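Local structure of probable mannosyltransferase KTR4 (Saccharomyces cerevisiae, 5A07) at residues V111-L116 with E144-E149; Y138-D143 with V164-I169. The protein is a probable mannosyltransferase of the GT-A clan, modelled with guanosine-5'-diphosphate and a manganese ion in its pocket. All blocks are in the same frame, centred on the assembly; numbering follows the deposited sequence.

In the fold
Interaction 2 runs along the parallel strands 138-142 and 164-168 and reaches the nucleotide at its carboxyl end; interaction 1 lies beyond the ends of strands 105-110 and 138-142, joining the loop after the first to the turn that leaves the second. The segments alternate along the chain, and the centres are about 9 Å apart. The two meet directly: Val111 N lies 3.1 Å from Leu141 O, and Glu145 OE1 lies 3.0 Å from Thr168 OG1, both probable hydrogen bonds. GDP touches both: its N2 bonds Asn142 OD1 and, weakly, Val111 O, while N1 bonds Asp143 OD1. Val111's side chain is about 9 Å from manganese, that of Phe140 about 14 Å.

Interaction 1: residues V111-L116 with E144-E149; sequences VRNSDL and EEFTDE. With GDP (guanosine-5'-diphosphate), chain F.
Two loops at the carboxyl edge of the Rossmann-like GT-A sheet meet here beside the guanine of GDP, and the contact centres on the side-chain amide of Asn113, which bridges the backbone of Glu145-Thr147. Its OD1 accepts from Thr147 N at 2.9 Å, the donor tilted 35° from the carbonyl plane, while its ND2 gives a hydrogen to Glu145 O at 3.0 Å, close to the amide's own plane. CG lies beside the backbone N (chi1 -74°), and with both ends of the amide bonded its rotation is fixed across Phe146. A water accepts from Asn113 N and lies 2.7 Å from Glu144 OE1, which it probably bonds. The Phe146 ring lies against Val111: its CE1-CZ side packs on Val111 CG2 at 3.9 Å and is also near Val111 O, the two side chains crossing at about a right angle, and Phe150 of helix 148-156 meets the same ring. Thr147 stands at the N-cap of that helix; its OG1 caps Phe150 N, while its CG2 rests near the Asn113 amide.

The same loop also meets the nucleotide. Val111 O, besides touching the Phe146 ring, takes a weak hydrogen bond from GDP N2. Arg112 CG lies 3.5 Å from GDP C2 and equally near N1; beyond it the chain bends at chi3 (-74°), which places one guanidinium face over the N7-C8 side of the base, offset toward its rim. Asp115, just before helix 116-131, holds that guanidinium in place and probably offsets its charge. Its OD2 receives both Arg112 N, from the anti side at 2.8 Å, and Arg112 NE, from the syn side at 3.0 Å in a salt bridge, with GDP O2' 3.4 Å from the same oxygen.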
loop_
_atom_site.group_PDB
_atom_site.type_symbol
_atom_site.label_atom_id
_atom_site.label_comp_id
_atom_site.label_asym_id
_atom_site.label_seq_id
_atom_site.Cartn_x
_atom_site.Cartn_y
_atom_site.Cartn_z
ATOM N N VAL B 111 -2.193 -16.200 -0.727
ATOM C CA VAL B 111 -2.539 -16.869 0.501
ATOM C C VAL B 111 -2.063 -18.319 0.510
ATOM O O VAL B 111 -1.789 -18.873 -0.553
ATOM C CB VAL B 111 -4.068 -16.935 0.722
ATOM C CG1 VAL B 111 -4.594 -15.566 1.156
ATOM C CG2 VAL B 111 -4.814 -17.292 -0.521
ATOM N N ARG B 112 -1.987 -18.864 1.726
ATOM C CA ARG B 112 -1.623 -20.233 1.946
ATOM C C ARG B 112 -2.889 -21.064 2.051
ATOM O O ARG B 112 -3.979 -20.551 2.285
ATOM C CB ARG B 112 -0.821 -20.352 3.220
ATOM C CG ARG B 112 0.568 -19.744 3.166
ATOM C CD ARG B 112 1.162 -19.516 4.555
ATOM N NE ARG B 112 0.408 -18.343 5.031
ATOM C CZ ARG B 112 0.882 -17.321 5.732
ATOM N NH1 ARG B 112 2.144 -17.307 6.106
ATOM N NH2 ARG B 112 0.078 -16.296 6.029
ATOM N N ASN B 113 -2.768 -22.385 1.834
ATOM C CA ASN B 113 -3.907 -23.289 2.076
ATOM C C ASN B 113 -4.510 -23.127 3.456
ATOM O O ASN B 113 -5.757 -23.160 3.650
ATOM C CB ASN B 113 -3.516 -24.775 1.775
ATOM C CG ASN B 113 -3.416 -25.024 0.252
ATOM O OD1 ASN B 113 -4.385 -24.878 -0.488
ATOM N ND2 ASN B 113 -2.224 -25.340 -0.208
ATOM N N SER B 114 -3.627 -22.911 4.416
ATOM C CA SER B 114 -4.007 -22.767 5.790
ATOM C C SER B 114 -4.734 -21.448 6.054
ATOM O O SER B 114 -5.257 -21.311 7.135
ATOM C CB SER B 114 -2.778 -22.850 6.721
ATOM O OG SER B 114 -1.904 -21.828 6.442
ATOM N N ASP B 115 -4.834 -20.532 5.065
ATOM C CA ASP B 115 -5.479 -19.221 5.320
ATOM C C ASP B 115 -6.912 -19.292 4.917
ATOM O O ASP B 115 -7.624 -18.278 4.880
ATOM C CB ASP B 115 -4.779 -18.152 4.501
ATOM C CG ASP B 115 -3.436 -17.806 5.045
ATOM O OD1 ASP B 115 -3.325 -17.669 6.288
ATOM O OD2 ASP B 115 -2.463 -17.691 4.276
ATOM N N LEU B 116 -7.389 -20.486 4.577
ATOM C CA LEU B 116 -8.723 -20.590 4.009
ATOM C C LEU B 116 -9.853 -19.886 4.800
ATOM O O LEU B 116 -10.608 -19.068 4.253
ATOM C CB LEU B 116 -9.147 -22.059 3.786
ATOM C CG LEU B 116 -10.543 -22.192 3.297
ATOM C CD1 LEU B 116 -10.709 -21.632 1.910
ATOM C CD2 LEU B 116 -10.849 -23.719 3.299
ATOM N N GLU B 144 2.819 -22.750 -2.969
ATOM C CA GLU B 144 2.481 -24.185 -3.055
ATOM C C GLU B 144 1.244 -24.275 -3.857
ATOM O O GLU B 144 0.568 -23.263 -4.032
ATOM C CB GLU B 144 2.166 -24.713 -1.684
ATOM C CG GLU B 144 3.319 -24.750 -0.737
ATOM C CD GLU B 144 2.841 -25.313 0.598
ATOM O OE1 GLU B 144 1.586 -25.444 0.779
ATOM O OE2 GLU B 144 3.688 -25.646 1.464
ATOM N N GLU B 145 0.891 -25.485 -4.305
ATOM C CA GLU B 145 -0.327 -25.722 -5.052
ATOM C C GLU B 145 -1.517 -25.593 -4.106
ATOM O O GLU B 145 -1.497 -26.126 -3.030
ATOM C CB GLU B 145 -0.408 -27.118 -5.663
ATOM C CG GLU B 145 0.842 -27.661 -6.350
ATOM C CD GLU B 145 1.081 -27.175 -7.785
ATOM O OE1 GLU B 145 0.138 -26.730 -8.510
ATOM O OE2 GLU B 145 2.270 -27.250 -8.198
ATOM N N PHE B 146 -2.559 -24.951 -4.539
ATOM C CA PHE B 146 -3.817 -24.940 -3.764
ATOM C C PHE B 146 -4.438 -26.334 -3.779
ATOM O O PHE B 146 -4.522 -26.955 -4.849
ATOM C CB PHE B 146 -4.792 -23.929 -4.379
ATOM C CG PHE B 146 -4.461 -22.490 -4.057
ATOM C CD1 PHE B 146 -4.623 -22.026 -2.771
ATOM C CD2 PHE B 146 -4.002 -21.629 -5.024
ATOM C CE1 PHE B 146 -4.361 -20.701 -2.431
ATOM C CE2 PHE B 146 -3.737 -20.287 -4.698
ATOM C CZ PHE B 146 -3.911 -19.840 -3.397
ATOM N N THR B 147 -4.946 -26.796 -2.650
ATOM C CA THR B 147 -5.676 -28.046 -2.645
ATOM C C THR B 147 -7.076 -27.903 -3.240
ATOM O O THR B 147 -7.678 -26.800 -3.228
ATOM C CB THR B 147 -5.768 -28.580 -1.232
ATOM O OG1 THR B 147 -6.575 -27.687 -0.436
ATOM C CG2 THR B 147 -4.409 -28.711 -0.603
ATOM N N ASP B 148 -7.663 -29.023 -3.633
ATOM C CA ASP B 148 -9.051 -29.043 -3.988
ATOM C C ASP B 148 -9.990 -28.579 -2.878
ATOM O O ASP B 148 -11.013 -27.993 -3.182
ATOM C CB ASP B 148 -9.527 -30.452 -4.390
ATOM C CG ASP B 148 -8.997 -30.866 -5.776
ATOM O OD1 ASP B 148 -8.399 -30.042 -6.477
ATOM O OD2 ASP B 148 -9.187 -32.007 -6.159
ATOM N N GLU B 149 -9.686 -28.904 -1.621
ATOM C CA GLU B 149 -10.534 -28.420 -0.519
ATOM C C GLU B 149 -10.476 -26.881 -0.315
ATOM O O GLU B 149 -11.489 -26.250 -0.051
ATOM C CB GLU B 149 -10.143 -29.103 0.799
ATOM C CG GLU B 149 -10.606 -30.577 0.768
ATOM C CD GLU B 149 -10.490 -31.280 2.102
ATOM O OE1 GLU B 149 -9.563 -30.961 2.846
ATOM O OE2 GLU B 149 -11.423 -32.083 2.398
HETATM P PB GDP F . 1.627 -8.918 7.478
HETATM O O1B GDP F . 1.678 -9.303 8.909
HETATM O O2B GDP F . 2.711 -8.192 6.923
HETATM O O3B GDP F . 0.278 -8.457 7.075
HETATM O O3A GDP F . 1.942 -10.353 6.788
HETATM P PA GDP F . 0.995 -11.525 6.293
HETATM O O1A GDP F . 1.344 -12.835 6.854
HETATM O O2A GDP F . -0.450 -11.240 6.291
HETATM O "O5'" GDP F . 1.459 -11.619 4.787
HETATM C "C5'" GDP F . 1.090 -10.786 3.681
HETATM C "C4'" GDP F . 0.271 -11.514 2.629
HETATM O "O4'" GDP F . 1.105 -12.534 2.065
HETATM C "C3'" GDP F . -0.983 -12.194 3.152
HETATM O "O3'" GDP F . -1.971 -12.220 2.093
HETATM C "C2'" GDP F . -0.478 -13.604 3.497
HETATM O "O2'" GDP F . -1.506 -14.580 3.393
HETATM C "C1'" GDP F . 0.514 -13.803 2.407
HETATM N N9 GDP F . 1.658 -14.670 2.778
HETATM C C8 GDP F . 2.612 -14.469 3.723
HETATM N N7 GDP F . 3.532 -15.516 3.677
HETATM C C5 GDP F . 3.134 -16.350 2.669
HETATM C C6 GDP F . 3.663 -17.605 2.101
HETATM O O6 GDP F . 4.730 -18.023 2.655
HETATM N N1 GDP F . 2.978 -18.175 1.100
HETATM C C2 GDP F . 1.797 -17.645 0.607
HETATM N N2 GDP F . 1.165 -18.268 -0.382
HETATM N N3 GDP F . 1.264 -16.486 1.103
HETATM C C4 GDP F . 1.916 -15.804 2.061
HETATM O O HOH W 1 -0.039 -23.322 1.126
#

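Interaction 2: residues Y138-D143 with V164-I169; sequences YTFLND and VEFGTI. With GDP (guanosine-5'-diphosphate), chain F.
Val164 begins the pairing with Tyr138, its CG1 4.2 Å from Tyr138 CB, while its CB sits at the edge of the Phe140 ring. Glu165 then bonds through both backbone groups: its N donates to Tyr138 O, and its O accepts from Phe140 N at 2.8 Å. Glu165 is on the face that carries Thr139, where a water bonded to Thr139 OG1 donates weakly to Glu165 OE1; Lys224 forms a salt bridge with that OE1, and Thr106 bonds the threonine hydroxyl. On the other face Phe166 lies alongside Phe140, both side chains pointing the same way. Their planes are only 13° from parallel, but the rings are slid apart, with centroids 5.2 Å apart, and touch chiefly through Phe166 CE2 and Phe140 CD1 at 3.6 Å.

Helix 148-156 connects the two strands in a beta-alpha-beta crossover and packs on the phenylalanine face through Ile154 and Phe150. Gly167 N donates to Phe140 O and its O accepts from Asn142 N; Leu141 CD2 lies 4.0 Å from the glycine CA. Thr168 CG2 touches Asn142 O, and its OG1 bonds Glu145. Ile169 N makes the last rung to Asn142 O, while CG1 and CD1 pack against that peptide. Here the strand ends at guanine: Asn142 OD1 accepts a hydrogen bond from GDP N2 at 2.9 Å, and Asp143 OD1 accepts one from GDP N1 at 2.7 Å and a weak one from N2.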
loop_
_atom_site.group_PDB
_atom_site.type_symbol
_atom_site.label_atom_id
_atom_site.label_comp_id
_atom_site.label_asym_id
_atom_site.label_seq_id
_atom_site.Cartn_x
_atom_site.Cartn_y
_atom_site.Cartn_z
ATOM N N TYR B 138 -11.912 -13.082 -8.773
ATOM C CA TYR B 138 -10.833 -13.303 -7.821
ATOM C C TYR B 138 -9.723 -14.109 -8.401
ATOM O O TYR B 138 -9.951 -15.172 -9.016
ATOM C CB TYR B 138 -11.334 -14.035 -6.583
ATOM C CG TYR B 138 -12.325 -13.245 -5.760
ATOM C CD1 TYR B 138 -13.675 -13.222 -6.140
ATOM C CD2 TYR B 138 -11.962 -12.579 -4.602
ATOM C CE1 TYR B 138 -14.627 -12.495 -5.388
ATOM C CE2 TYR B 138 -12.901 -11.840 -3.865
ATOM C CZ TYR B 138 -14.214 -11.806 -4.268
ATOM O OH TYR B 138 -15.158 -11.078 -3.567
ATOM N N THR B 139 -8.513 -13.677 -8.097
ATOM C CA THR B 139 -7.335 -14.410 -8.424
ATOM C C THR B 139 -6.612 -14.752 -7.152
ATOM O O THR B 139 -6.322 -13.847 -6.319
ATOM C CB THR B 139 -6.388 -13.594 -9.321
ATOM O OG1 THR B 139 -7.042 -13.244 -10.556
ATOM C CG2 THR B 139 -5.149 -14.407 -9.698
ATOM N N PHE B 140 -6.300 -16.049 -6.965
ATOM C CA PHE B 140 -5.547 -16.480 -5.834
ATOM C C PHE B 140 -4.178 -17.052 -6.265
ATOM O O PHE B 140 -4.125 -17.873 -7.194
ATOM C CB PHE B 140 -6.275 -17.586 -5.086
ATOM C CG PHE B 140 -7.594 -17.171 -4.563
ATOM C CD1 PHE B 140 -8.720 -17.219 -5.362
ATOM C CD2 PHE B 140 -7.697 -16.659 -3.296
ATOM C CE1 PHE B 140 -9.944 -16.834 -4.905
ATOM C CE2 PHE B 140 -8.940 -16.256 -2.836
ATOM C CZ PHE B 140 -10.043 -16.342 -3.599
ATOM N N LEU B 141 -3.139 -16.678 -5.554
ATOM C CA LEU B 141 -1.793 -17.156 -5.807
ATOM C C LEU B 141 -1.170 -17.704 -4.601
ATOM O O LEU B 141 -1.434 -17.255 -3.507
ATOM C CB LEU B 141 -0.879 -16.026 -6.338
ATOM C CG LEU B 141 -1.324 -15.284 -7.589
ATOM C CD1 LEU B 141 -0.387 -14.094 -7.998
ATOM C CD2 LEU B 141 -1.514 -16.264 -8.765
ATOM N N ASN B 142 -0.315 -18.738 -4.776
ATOM C CA ASN B 142 0.344 -19.379 -3.670
ATOM C C ASN B 142 1.709 -19.921 -4.140
ATOM O O ASN B 142 1.842 -20.274 -5.312
ATOM C CB ASN B 142 -0.608 -20.513 -3.217
ATOM C CG ASN B 142 -0.177 -21.236 -1.927
ATOM O OD1 ASN B 142 0.882 -21.023 -1.317
ATOM N ND2 ASN B 142 -1.065 -22.129 -1.499
ATOM N N ASP B 143 2.672 -20.015 -3.238
ATOM C CA ASP B 143 3.959 -20.646 -3.569
ATOM C C ASP B 143 3.855 -22.184 -3.595
ATOM O O ASP B 143 4.728 -22.814 -4.150
ATOM C CB ASP B 143 5.072 -20.224 -2.595
ATOM C CG ASP B 143 4.757 -20.529 -1.151
ATOM O OD1 ASP B 143 3.694 -20.135 -0.622
ATOM O OD2 ASP B 143 5.594 -21.136 -0.466
ATOM N N VAL B 164 -13.368 -17.361 -10.311
ATOM C CA VAL B 164 -12.232 -17.540 -9.473
ATOM C C VAL B 164 -11.098 -18.261 -10.229
ATOM O O VAL B 164 -11.374 -19.218 -10.927
ATOM C CB VAL B 164 -12.566 -18.264 -8.185
ATOM C CG1 VAL B 164 -13.633 -17.469 -7.410
ATOM C CG2 VAL B 164 -13.153 -19.639 -8.488
ATOM N N GLU B 165 -9.869 -17.802 -10.112
ATOM C CA GLU B 165 -8.731 -18.511 -10.700
ATOM C C GLU B 165 -7.672 -18.707 -9.671
ATOM O O GLU B 165 -7.487 -17.863 -8.770
ATOM C CB GLU B 165 -8.185 -17.733 -11.917
ATOM C CG GLU B 165 -9.189 -17.641 -13.076
ATOM C CD GLU B 165 -8.669 -16.925 -14.342
ATOM O OE1 GLU B 165 -7.638 -16.199 -14.278
ATOM O OE2 GLU B 165 -9.396 -16.975 -15.357
ATOM N N PHE B 166 -7.027 -19.861 -9.724
ATOM C CA PHE B 166 -5.994 -20.251 -8.773
ATOM C C PHE B 166 -4.713 -20.536 -9.454
ATOM O O PHE B 166 -4.714 -21.319 -10.428
ATOM C CB PHE B 166 -6.409 -21.558 -8.052
ATOM C CG PHE B 166 -7.750 -21.441 -7.322
ATOM C CD1 PHE B 166 -8.947 -21.703 -7.993
ATOM C CD2 PHE B 166 -7.813 -20.996 -6.001
ATOM C CE1 PHE B 166 -10.174 -21.582 -7.356
ATOM C CE2 PHE B 166 -9.026 -20.854 -5.368
ATOM C CZ PHE B 166 -10.206 -21.114 -6.033
ATOM N N GLY B 167 -3.632 -19.958 -8.977
ATOM C CA GLY B 167 -2.327 -20.144 -9.577
ATOM C C GLY B 167 -1.246 -20.430 -8.602
ATOM O O GLY B 167 -1.195 -19.913 -7.471
ATOM N N THR B 168 -0.299 -21.245 -9.055
ATOM C CA THR B 168 0.884 -21.470 -8.289
ATOM C C THR B 168 2.060 -20.600 -8.766
ATOM O O THR B 168 2.193 -20.363 -9.888
ATOM C CB THR B 168 1.323 -22.962 -8.423
ATOM O OG1 THR B 168 0.170 -23.758 -8.163
ATOM C CG2 THR B 168 2.380 -23.302 -7.396
ATOM N N ILE B 169 2.923 -20.193 -7.891
ATOM C CA ILE B 169 4.032 -19.328 -8.297
ATOM C C ILE B 169 5.219 -20.257 -8.499
ATOM O O ILE B 169 5.543 -21.020 -7.608
ATOM C CB ILE B 169 4.405 -18.344 -7.191
ATOM C CG1 ILE B 169 3.186 -17.448 -6.852
ATOM C CG2 ILE B 169 5.635 -17.500 -7.614
ATOM C CD1 ILE B 169 3.290 -16.833 -5.484
HETATM P PB GDP F . 1.627 -8.918 7.478
HETATM O O1B GDP F . 1.678 -9.303 8.909
HETATM O O2B GDP F . 2.711 -8.192 6.923
HETATM O O3B GDP F . 0.278 -8.457 7.075
HETATM O O3A GDP F . 1.942 -10.353 6.788
HETATM P PA GDP F . 0.995 -11.525 6.293
HETATM O O1A GDP F . 1.344 -12.835 6.854
HETATM O O2A GDP F . -0.450 -11.240 6.291
HETATM O "O5'" GDP F . 1.459 -11.619 4.787
HETATM C "C5'" GDP F . 1.090 -10.786 3.681
HETATM C "C4'" GDP F . 0.271 -11.514 2.629
HETATM O "O4'" GDP F . 1.105 -12.534 2.065
HETATM C "C3'" GDP F . -0.983 -12.194 3.152
HETATM O "O3'" GDP F . -1.971 -12.220 2.093
HETATM C "C2'" GDP F . -0.478 -13.604 3.497
HETATM O "O2'" GDP F . -1.506 -14.580 3.393
HETATM C "C1'" GDP F . 0.514 -13.803 2.407
HETATM N N9 GDP F . 1.658 -14.670 2.778
HETATM C C8 GDP F . 2.612 -14.469 3.723
HETATM N N7 GDP F . 3.532 -15.516 3.677
HETATM C C5 GDP F . 3.134 -16.350 2.669
HETATM C C6 GDP F . 3.663 -17.605 2.101
HETATM O O6 GDP F . 4.730 -18.023 2.655
HETATM N N1 GDP F . 2.978 -18.175 1.100
HETATM C C2 GDP F . 1.797 -17.645 0.607
HETATM N N2 GDP F . 1.165 -18.268 -0.382
HETATM N N3 GDP F . 1.264 -16.486 1.103
HETATM C C4 GDP F . 1.916 -15.804 2.061
HETATM O O HOH W 2 -8.448 -14.216 -12.651
HETATM O O HOH W 3 7.065 -21.651 -5.160
#